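Local coordinates for protein type II toxin-antitoxin system RelE/ParE family toxin (Pyrococcus horikoshii, PDB 1WMI) that probably acts as a RelE-family toxin that cleaves mRNA on the ribosome and is kept inactive by its partner antitoxin, at residues R4-K9 with D74-I79; D44-E49 with L56-L61; G62-I67 with L80-R85. All coordinates share one frame; numbering follows the deposited sequence.

How the contacts relate
All three contacts lie in one mixed five-stranded sheet and together follow its strand order, 4-8, 76-83, 65-71, 54-60, 46-49. Contact 1 is its parallel pair, joining the first and last strands of the chain; contact 2 is nested within the loop this closes, and contact 3 follows contact 2 and crosses contact 1 along the sequence. Contacts 1 and 3 share strand 76-83, with centres about 16 Å apart. Contacts 2 and 3, centres about 10 Å apart, meet where strands 54-60 and 65-71 run side by side, probably through an Ala59 N to Val66 O hydrogen bond. Helices 9-15 and 20-33 cover one face; many side chains on the other, several of them basic, meet the partner protein.

Contact 1 (R4-K9 with D74-I79); sequences RVKIHK and DKVIKI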
loop_
_atom_site.group_PDB
_atom_site.type_symbol
_atom_site.label_atom_id
_atom_site.label_comp_id
_atom_site.label_asym_id
_atom_site.label_seq_id
_atom_site.Cartn_x
_atom_site.Cartn_y
_atom_site.Cartn_z
ATOM N N ARG A 4 14.273 17.990 -6.842
ATOM C CA ARG A 4 15.618 17.490 -7.068
ATOM C C ARG A 4 15.698 16.152 -6.328
ATOM O O ARG A 4 15.386 16.076 -5.133
ATOM C CB ARG A 4 16.639 18.482 -6.517
ATOM C CG ARG A 4 18.020 18.372 -7.133
ATOM C CD ARG A 4 18.757 19.709 -7.021
ATOM N NE ARG A 4 20.043 19.725 -7.721
ATOM C CZ ARG A 4 21.159 19.175 -7.254
ATOM N NH1 ARG A 4 22.280 19.243 -7.967
ATOM N NH2 ARG A 4 21.162 18.567 -6.074
ATOM N N VAL A 5 16.084 15.097 -7.046
ATOM C CA VAL A 5 16.181 13.769 -6.457
ATOM C C VAL A 5 17.620 13.360 -6.191
ATOM O O VAL A 5 18.482 13.444 -7.075
ATOM C CB VAL A 5 15.539 12.695 -7.376
ATOM C CG1 VAL A 5 15.587 11.334 -6.705
ATOM C CG2 VAL A 5 14.102 13.071 -7.691
ATOM N N LYS A 6 17.873 12.911 -4.966
ATOM C CA LYS A 6 19.207 12.472 -4.572
ATOM C C LYS A 6 19.163 11.028 -4.074
ATOM O O LYS A 6 18.159 10.560 -3.529
ATOM C CB LYS A 6 19.777 13.393 -3.483
ATOM C CG LYS A 6 20.051 14.817 -3.962
ATOM C CD LYS A 6 20.291 15.774 -2.795
ATOM C CE LYS A 6 21.608 15.511 -2.060
ATOM N NZ LYS A 6 22.788 16.202 -2.669
ATOM N N ILE A 7 20.266 10.325 -4.276
ATOM C CA ILE A 7 20.365 8.937 -3.873
ATOM C C ILE A 7 21.541 8.775 -2.931
ATOM O O ILE A 7 22.613 9.333 -3.164
ATOM C CB ILE A 7 20.570 8.035 -5.100
ATOM C CG1 ILE A 7 19.544 8.401 -6.174
ATOM C CG2 ILE A 7 20.418 6.582 -4.703
ATOM C CD1 ILE A 7 19.618 7.551 -7.402
ATOM N N HIS A 8 21.332 8.022 -1.856
ATOM C CA HIS A 8 22.397 7.797 -0.898
ATOM C C HIS A 8 23.394 6.845 -1.538
ATOM O O HIS A 8 23.011 5.936 -2.274
ATOM C CB HIS A 8 21.850 7.210 0.404
ATOM C CG HIS A 8 22.879 7.107 1.488
ATOM N ND1 HIS A 8 23.971 6.278 1.392
ATOM C CD2 HIS A 8 22.998 7.758 2.668
ATOM C CE1 HIS A 8 24.726 6.423 2.469
ATOM N NE2 HIS A 8 24.157 7.314 3.256
ATOM N N LYS A 9 24.671 7.075 -1.252
ATOM C CA LYS A 9 25.775 6.284 -1.791
ATOM C C LYS A 9 25.565 4.777 -1.724
ATOM O O LYS A 9 25.778 4.076 -2.715
ATOM C CB LYS A 9 27.068 6.635 -1.055
ATOM C CG LYS A 9 28.287 6.820 -1.947
ATOM C CD LYS A 9 28.246 8.138 -2.709
ATOM C CE LYS A 9 29.666 8.644 -2.968
ATOM N NZ LYS A 9 29.709 9.870 -3.812
ATOM N N ASP A 74 12.631 22.666 0.653
ATOM C CA ASP A 74 13.713 22.740 -0.326
ATOM C C ASP A 74 13.397 21.994 -1.620
ATOM O O ASP A 74 14.122 22.126 -2.605
ATOM C CB ASP A 74 14.993 22.155 0.270
ATOM C CG ASP A 74 15.433 22.862 1.532
ATOM O OD1 ASP A 74 15.747 22.167 2.520
ATOM O OD2 ASP A 74 15.488 24.107 1.536
ATOM N N LYS A 75 12.322 21.212 -1.608
ATOM C CA LYS A 75 11.926 20.417 -2.771
ATOM C C LYS A 75 13.018 19.388 -3.074
ATOM O O LYS A 75 13.484 19.261 -4.198
ATOM C CB LYS A 75 11.684 21.318 -3.989
ATOM C CG LYS A 75 10.516 22.285 -3.815
ATOM C CD LYS A 75 10.016 22.835 -5.147
ATOM C CE LYS A 75 11.022 23.769 -5.807
ATOM N NZ LYS A 75 10.466 24.333 -7.075
ATOM N N VAL A 76 13.431 18.658 -2.046
ATOM C CA VAL A 76 14.464 17.647 -2.195
ATOM C C VAL A 76 13.935 16.286 -1.782
ATOM O O VAL A 76 13.397 16.126 -0.682
ATOM C CB VAL A 76 15.701 17.985 -1.334
ATOM C CG1 VAL A 76 16.663 16.820 -1.307
ATOM C CG2 VAL A 76 16.390 19.200 -1.896
ATOM N N ILE A 77 14.072 15.319 -2.682
ATOM C CA ILE A 77 13.634 13.952 -2.437
ATOM C C ILE A 77 14.896 13.115 -2.306
ATOM O O ILE A 77 15.772 13.152 -3.170
ATOM C CB ILE A 77 12.779 13.414 -3.605
ATOM C CG1 ILE A 77 11.495 14.243 -3.723
ATOM C CG2 ILE A 77 12.453 11.940 -3.385
ATOM C CD1 ILE A 77 10.513 13.711 -4.738
ATOM N N LYS A 78 15.008 12.368 -1.218
ATOM C CA LYS A 78 16.200 11.565 -1.025
ATOM C C LYS A 78 15.821 10.115 -0.935
ATOM O O LYS A 78 14.913 9.757 -0.190
ATOM C CB LYS A 78 16.934 11.972 0.257
ATOM C CG LYS A 78 17.386 13.422 0.302
ATOM C CD LYS A 78 18.149 13.719 1.586
ATOM C CE LYS A 78 18.425 15.197 1.735
ATOM N NZ LYS A 78 19.208 15.465 2.968
ATOM N N ILE A 79 16.509 9.292 -1.720
ATOM C CA ILE A 79 16.283 7.858 -1.706
ATOM C C ILE A 79 17.170 7.377 -0.563
ATOM O O ILE A 79 18.392 7.365 -0.682
ATOM C CB ILE A 79 16.739 7.198 -3.031
ATOM C CG1 ILE A 79 16.066 7.891 -4.226
ATOM C CG2 ILE A 79 16.435 5.700 -3.004
ATOM C CD1 ILE A 79 14.559 7.797 -4.251
#
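The imidazole of His8, at the end of the parallel strand pair of the mixed RelE/ParE sheet, is turned away from strand 76-83, which the residue meets through CB, 3.6 Å from Ile79 O. The ring forms a T-shaped stack with an aromatic side chain of the bound partner protein, and ND1 takes the N-H of Gln10, so that His8 serves as N-cap of helix 9-15. The guanidinium of Arg4 likewise leaves the contact: its chain runs extended from CG to NE, and NH2 forms a salt bridge outside the strand pair, with an acidic residue of the partner protein.

Between these two ends the strand axes lie 24° apart. Alternate residues of strand 4-8 do the bonding. Arg4 gives its N to Lys75 O and takes Ile77 N at 2.9 Å from its O; Lys6 repeats this with Ile77 O and Ile79 N. The last bond, His8 N to Ile79 O, is longer at 3.2 Å. Beyond strand 4-8 the sheet continues into a strand of the partner protein, antiparallel to it.

On one face Lys6 CD passes over Val76 CG1 at 4.1 Å. On the other Val5, Ile7, Ile77 and Ile79 form an apolar layer beneath helix 20-33. There Ile79 CG1, anti to its own carbonyl carbon (chi1 -54°), rests 3.5 Å from Lys6 O and 4.0 Å from Ile7 CG1.

Contact 2 (D44-E49 with L56-L61); sequences DVIKLE and LYRARL
Asp44-Glu49 and Leu56-Leu61 meet in the beta hairpin of strands 46-49 and 54-60, at the end of the sheet remote from strand 4-8. The strands run antiparallel, Ile46 and Arg58 forming a hydrogen-bonded pair, Ile46 N to Arg58 O at 3.1 Å and Arg58 N to Ile46 O at 3.0 Å. Further along, Leu48 and Glu49 both face Leu56 in a classic beta bulge. Leu48 N approaches Leu56 O from well above the carbonyl plane, Glu49 N adds a weak bond to the same oxygen, and Leu56 N returns one to Glu49 O.

Polar and charged interactions centre on Arg58 and Arg60. Arg58 NH1 bonds to Asp44 O, although the modelled length is implausibly short and therefore doubtful. The salt bridges all reach other chains: Arg58 NH2 pairs with an acidic residue of the partner protein and with Asp44 of the second subunit, while Asp44 and Arg60 bridge reciprocally to Arg60 and Asp44 of that subunit. Ile46 CD1 covers the centre of one Arg58 guanidinium face at 3.7 Å, and Arg60 NE lies over the rim of the opposite one. Arg60 also bonds through NH2 to Arg85 O.

Apolar contacts fill the remainder. Val45 CG1 meets Ala59 CB at 3.6 Å, while Leu48 crosses Arg58 at about a right angle, CD1 lying 3.7 Å from Arg58 CB. With CG opposite the backbone N (chi1 -176°), the Lys47 stem crosses the CD1/CE1 side of the Tyr57 ring at a slant, its CD 4.0 Å from Tyr57 OH, and NZ continues to a backbone bond with the partner protein. The nearest side-chain atoms there are Lys47 CB and Tyr57 CE1, 3.5 Å apart.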
loop_
_atom_site.group_PDB
_atom_site.type_symbol
_atom_site.label_atom_id
_atom_site.label_comp_id
_atom_site.label_asym_id
_atom_site.label_seq_id
_atom_site.Cartn_x
_atom_site.Cartn_y
_atom_site.Cartn_z
ATOM N N ASP A 44 2.245 2.211 -5.138
ATOM C CA ASP A 44 1.687 1.747 -3.863
ATOM C C ASP A 44 2.411 2.369 -2.675
ATOM O O ASP A 44 2.667 1.706 -1.672
ATOM C CB ASP A 44 1.810 0.220 -3.801
ATOM C CG ASP A 44 0.745 -0.425 -2.930
ATOM O OD1 ASP A 44 -0.029 0.307 -2.270
ATOM O OD2 ASP A 44 0.685 -1.676 -2.907
ATOM N N VAL A 45 2.731 3.650 -2.785
ATOM C CA VAL A 45 3.456 4.339 -1.731
ATOM C C VAL A 45 2.633 4.653 -0.481
ATOM O O VAL A 45 1.442 4.958 -0.566
ATOM C CB VAL A 45 4.062 5.662 -2.265
ATOM C CG1 VAL A 45 4.855 5.400 -3.543
ATOM C CG2 VAL A 45 2.967 6.655 -2.537
ATOM N N ILE A 46 3.289 4.579 0.679
ATOM C CA ILE A 46 2.651 4.889 1.957
ATOM C C ILE A 46 3.521 5.859 2.757
ATOM O O ILE A 46 4.750 5.795 2.696
ATOM C CB ILE A 46 2.444 3.633 2.815
ATOM C CG1 ILE A 46 3.795 2.974 3.106
ATOM C CG2 ILE A 46 1.498 2.673 2.115
ATOM C CD1 ILE A 46 3.712 1.817 4.079
ATOM N N LYS A 47 2.886 6.761 3.502
ATOM C CA LYS A 47 3.637 7.708 4.318
ATOM C C LYS A 47 4.012 7.062 5.649
ATOM O O LYS A 47 3.141 6.765 6.476
ATOM C CB LYS A 47 2.822 8.973 4.585
ATOM C CG LYS A 47 3.594 10.039 5.354
ATOM C CD LYS A 47 2.834 11.359 5.402
ATOM C CE LYS A 47 1.548 11.229 6.208
ATOM N NZ LYS A 47 0.803 12.514 6.320
ATOM N N LEU A 48 5.311 6.841 5.839
ATOM C CA LEU A 48 5.834 6.240 7.056
ATOM C C LEU A 48 5.744 7.260 8.172
ATOM O O LEU A 48 4.964 7.105 9.114
ATOM C CB LEU A 48 7.301 5.836 6.864
ATOM C CG LEU A 48 7.724 4.457 6.340
ATOM C CD1 LEU A 48 6.644 3.829 5.489
ATOM C CD2 LEU A 48 9.017 4.616 5.561
ATOM N N GLU A 49 6.543 8.315 8.042
ATOM C CA GLU A 49 6.602 9.379 9.031
ATOM C C GLU A 49 6.245 10.736 8.431
ATOM O O GLU A 49 7.015 11.311 7.666
ATOM C CB GLU A 49 8.012 9.430 9.630
ATOM C CG GLU A 49 8.278 10.589 10.585
ATOM C CD GLU A 49 7.503 10.479 11.880
ATOM O OE1 GLU A 49 6.255 10.520 11.834
ATOM O OE2 GLU A 49 8.145 10.347 12.944
ATOM N N LEU A 56 8.696 10.687 5.457
ATOM C CA LEU A 56 9.365 9.460 5.055
ATOM C C LEU A 56 8.276 8.683 4.332
ATOM O O LEU A 56 7.108 8.745 4.711
ATOM C CB LEU A 56 9.866 8.671 6.265
ATOM C CG LEU A 56 11.092 9.202 7.009
ATOM C CD1 LEU A 56 11.298 8.390 8.258
ATOM C CD2 LEU A 56 12.321 9.124 6.124
ATOM N N TYR A 57 8.659 7.979 3.275
ATOM C CA TYR A 57 7.714 7.206 2.490
ATOM C C TYR A 57 8.320 5.862 2.109
ATOM O O TYR A 57 9.531 5.666 2.203
ATOM C CB TYR A 57 7.360 7.974 1.209
ATOM C CG TYR A 57 6.589 9.259 1.435
ATOM C CD1 TYR A 57 5.214 9.237 1.660
ATOM C CD2 TYR A 57 7.237 10.497 1.433
ATOM C CE1 TYR A 57 4.506 10.404 1.874
ATOM C CE2 TYR A 57 6.532 11.675 1.649
ATOM C CZ TYR A 57 5.164 11.616 1.867
ATOM O OH TYR A 57 4.445 12.765 2.063
ATOM N N ARG A 58 7.461 4.938 1.696
ATOM C CA ARG A 58 7.899 3.630 1.236
ATOM C C ARG A 58 7.215 3.374 -0.092
ATOM O O ARG A 58 5.984 3.378 -0.176
ATOM C CB ARG A 58 7.505 2.506 2.195
ATOM C CG ARG A 58 7.974 1.140 1.685
ATOM C CD ARG A 58 6.860 0.104 1.688
ATOM N NE ARG A 58 5.696 0.528 0.916
ATOM C CZ ARG A 58 4.520 -0.086 0.957
ATOM N NH1 ARG A 58 3.508 0.359 0.224
ATOM N NH2 ARG A 58 4.353 -1.143 1.734
ATOM N N ALA A 59 8.015 3.157 -1.128
ATOM C CA ALA A 59 7.481 2.883 -2.450
ATOM C C ALA A 59 7.775 1.440 -2.801
ATOM O O ALA A 59 8.810 0.890 -2.415
ATOM C CB ALA A 59 8.107 3.806 -3.478
ATOM N N ARG A 60 6.852 0.827 -3.529
ATOM C CA ARG A 60 7.010 -0.553 -3.946
ATOM C C ARG A 60 7.276 -0.582 -5.456
ATOM O O ARG A 60 6.469 -0.097 -6.260
ATOM C CB ARG A 60 5.749 -1.351 -3.577
ATOM C CG ARG A 60 5.881 -2.857 -3.748
ATOM C CD ARG A 60 4.661 -3.596 -3.209
ATOM N NE ARG A 60 4.589 -3.564 -1.749
ATOM C CZ ARG A 60 5.459 -4.162 -0.937
ATOM N NH1 ARG A 60 5.305 -4.080 0.379
ATOM N NH2 ARG A 60 6.484 -4.848 -1.435
ATOM N N LEU A 61 8.428 -1.125 -5.839
ATOM C CA LEU A 61 8.773 -1.208 -7.248
ATOM C C LEU A 61 8.620 -2.629 -7.775
ATOM O O LEU A 61 9.018 -2.933 -8.897
ATOM C CB LEU A 61 10.203 -0.706 -7.474
ATOM C CG LEU A 61 10.374 0.814 -7.623
ATOM C CD1 LEU A 61 9.935 1.534 -6.354
ATOM C CD2 LEU A 61 11.821 1.125 -7.937
#

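Contact 3 (G62-I67 with L80-R85); sequences GDYRVI and LKLKPR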
loop_
_atom_site.group_PDB
_atom_site.type_symbol
_atom_site.label_atom_id
_atom_site.label_comp_id
_atom_site.label_asym_id
_atom_site.label_seq_id
_atom_site.Cartn_x
_atom_site.Cartn_y
_atom_site.Cartn_z
ATOM N N GLY A 62 8.026 -3.497 -6.964
ATOM C CA GLY A 62 7.837 -4.879 -7.373
ATOM C C GLY A 62 8.637 -5.836 -6.509
ATOM O O GLY A 62 8.250 -6.135 -5.377
ATOM N N ASP A 63 9.765 -6.304 -7.035
ATOM C CA ASP A 63 10.616 -7.239 -6.310
ATOM C C ASP A 63 11.295 -6.628 -5.089
ATOM O O ASP A 63 11.910 -7.340 -4.291
ATOM C CB ASP A 63 11.679 -7.827 -7.240
ATOM C CG ASP A 63 11.075 -8.588 -8.407
ATOM O OD1 ASP A 63 11.834 -9.077 -9.267
ATOM O OD2 ASP A 63 9.840 -8.695 -8.470
ATOM N N TYR A 64 11.183 -5.314 -4.936
ATOM C CA TYR A 64 11.800 -4.650 -3.798
ATOM C C TYR A 64 11.076 -3.360 -3.436
ATOM O O TYR A 64 10.186 -2.914 -4.156
ATOM C CB TYR A 64 13.280 -4.373 -4.086
ATOM C CG TYR A 64 13.528 -3.409 -5.223
ATOM C CD1 TYR A 64 13.784 -2.058 -4.977
ATOM C CD2 TYR A 64 13.503 -3.846 -6.552
ATOM C CE1 TYR A 64 14.009 -1.160 -6.029
ATOM C CE2 TYR A 64 13.723 -2.958 -7.608
ATOM C CZ TYR A 64 13.975 -1.618 -7.339
ATOM O OH TYR A 64 14.174 -0.739 -8.384
ATOM N N ARG A 65 11.459 -2.781 -2.306
ATOM C CA ARG A 65 10.858 -1.544 -1.822
ATOM C C ARG A 65 11.912 -0.460 -1.612
ATOM O O ARG A 65 13.055 -0.752 -1.243
ATOM C CB ARG A 65 10.136 -1.801 -0.499
ATOM C CG ARG A 65 8.926 -2.719 -0.607
ATOM C CD ARG A 65 8.451 -3.147 0.771
ATOM N NE ARG A 65 9.418 -4.036 1.407
ATOM C CZ ARG A 65 9.502 -4.241 2.717
ATOM N NH1 ARG A 65 10.417 -5.075 3.199
ATOM N NH2 ARG A 65 8.685 -3.605 3.545
ATOM N N VAL A 66 11.533 0.790 -1.859
ATOM C CA VAL A 66 12.459 1.891 -1.661
ATOM C C VAL A 66 11.860 2.867 -0.660
ATOM O O VAL A 66 10.674 3.202 -0.740
ATOM C CB VAL A 66 12.763 2.646 -2.989
ATOM C CG1 VAL A 66 13.236 1.674 -4.059
ATOM C CG2 VAL A 66 11.537 3.384 -3.461
ATOM N N ILE A 67 12.676 3.297 0.299
ATOM C CA ILE A 67 12.245 4.262 1.304
ATOM C C ILE A 67 12.941 5.590 1.022
ATOM O O ILE A 67 14.152 5.634 0.804
ATOM C CB ILE A 67 12.588 3.795 2.734
ATOM C CG1 ILE A 67 11.889 2.467 3.024
ATOM C CG2 ILE A 67 12.125 4.834 3.744
ATOM C CD1 ILE A 67 11.986 2.022 4.487
ATOM N N LEU A 80 16.552 7.008 0.550
ATOM C CA LEU A 80 17.293 6.552 1.717
ATOM C C LEU A 80 17.820 5.120 1.644
ATOM O O LEU A 80 19.012 4.894 1.853
ATOM C CB LEU A 80 16.446 6.733 2.979
ATOM C CG LEU A 80 16.218 8.185 3.427
ATOM C CD1 LEU A 80 17.525 8.972 3.347
ATOM C CD2 LEU A 80 15.191 8.835 2.545
ATOM N N LYS A 81 16.951 4.151 1.365
ATOM C CA LYS A 81 17.403 2.765 1.284
ATOM C C LYS A 81 16.446 1.829 0.558
ATOM O O LYS A 81 15.320 2.201 0.225
ATOM C CB LYS A 81 17.668 2.206 2.686
ATOM C CG LYS A 81 16.410 1.968 3.498
ATOM C CD LYS A 81 16.704 1.193 4.765
ATOM C CE LYS A 81 17.218 -0.206 4.462
ATOM N NZ LYS A 81 17.415 -0.982 5.727
ATOM N N LEU A 82 16.920 0.609 0.314
ATOM C CA LEU A 82 16.139 -0.413 -0.375
ATOM C C LEU A 82 15.814 -1.526 0.597
ATOM O O LEU A 82 16.506 -1.701 1.600
ATOM C CB LEU A 82 16.934 -0.999 -1.538
ATOM C CG LEU A 82 17.536 -0.015 -2.538
ATOM C CD1 LEU A 82 18.244 -0.788 -3.643
ATOM C CD2 LEU A 82 16.436 0.866 -3.114
ATOM N N LYS A 83 14.758 -2.275 0.291
ATOM C CA LYS A 83 14.330 -3.399 1.114
ATOM C C LYS A 83 13.759 -4.523 0.243
ATOM O O LYS A 83 13.295 -4.284 -0.879
ATOM C CB LYS A 83 13.286 -2.944 2.140
ATOM C CG LYS A 83 13.838 -2.008 3.210
ATOM C CD LYS A 83 12.744 -1.581 4.179
ATOM C CE LYS A 83 12.619 -2.517 5.380
ATOM N NZ LYS A 83 13.644 -2.223 6.419
ATOM N N PRO A 84 13.798 -5.769 0.749
ATOM C CA PRO A 84 13.290 -6.942 0.030
ATOM C C PRO A 84 11.815 -6.802 -0.320
ATOM O O PRO A 84 11.175 -5.822 0.051
ATOM C CB PRO A 84 13.531 -8.084 1.018
ATOM C CG PRO A 84 14.720 -7.632 1.772
ATOM C CD PRO A 84 14.408 -6.176 2.027
ATOM N N ARG A 85 11.289 -7.794 -1.031
ATOM C CA ARG A 85 9.888 -7.835 -1.444
ATOM C C ARG A 85 9.029 -7.519 -0.228
ATOM O O ARG A 85 7.990 -6.847 -0.317
ATOM C CB ARG A 85 9.529 -9.247 -1.911
ATOM C CG ARG A 85 8.581 -9.318 -3.089
ATOM C CD ARG A 85 9.349 -9.150 -4.379
ATOM N NE ARG A 85 9.486 -10.390 -5.144
ATOM C CZ ARG A 85 8.987 -10.565 -6.364
ATOM N NH1 ARG A 85 8.319 -9.582 -6.951
ATOM N NH2 ARG A 85 9.158 -11.716 -6.999
#
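Strands 65-71 and 76-83 form the C-terminal beta hairpin of the RelE/ParE fold, and this contact is its open end, away from the turn. Arg65 pairs with Lys83 through two backbone bonds, Arg65 N to Lys83 O and Lys83 N to Arg65 O, both 2.8 Å. A classic bulge follows, Leu80 and Lys81 both facing Ile67, whose O accepts from the N atoms of both.

The side chain of Arg65 turns toward the chain that follows Lys83. A bend at chi3 (-69°) brings NE to Pro84 O at 2.8 Å, a straight bond (164° at the hydrogen) with the oxygen in the guanidinium plane; NH1 adds a weak one. Lys83 lies over a guanidinium face, its CB 3.7 Å from Arg65 NH1, and also sets CD against Ile67 CD1. On the sheet's helix side Val66 and Leu82 run alongside each other, Val66 CG1 and Leu82 CD2 tight at 3.4 Å. The salt bridge of Asp63 to the poorly ordered Arg85 is doubtful in detail.

Pinned by Pro84 O, the Arg65 guanidinium offers NH1 and NH2 to acidic residues of the partner protein, which also binds Lys83 NZ. Basic side chains neutralised in this way by acidic residues are consistent with an antitoxin occupying a surface that RelE toxins would otherwise present to RNA.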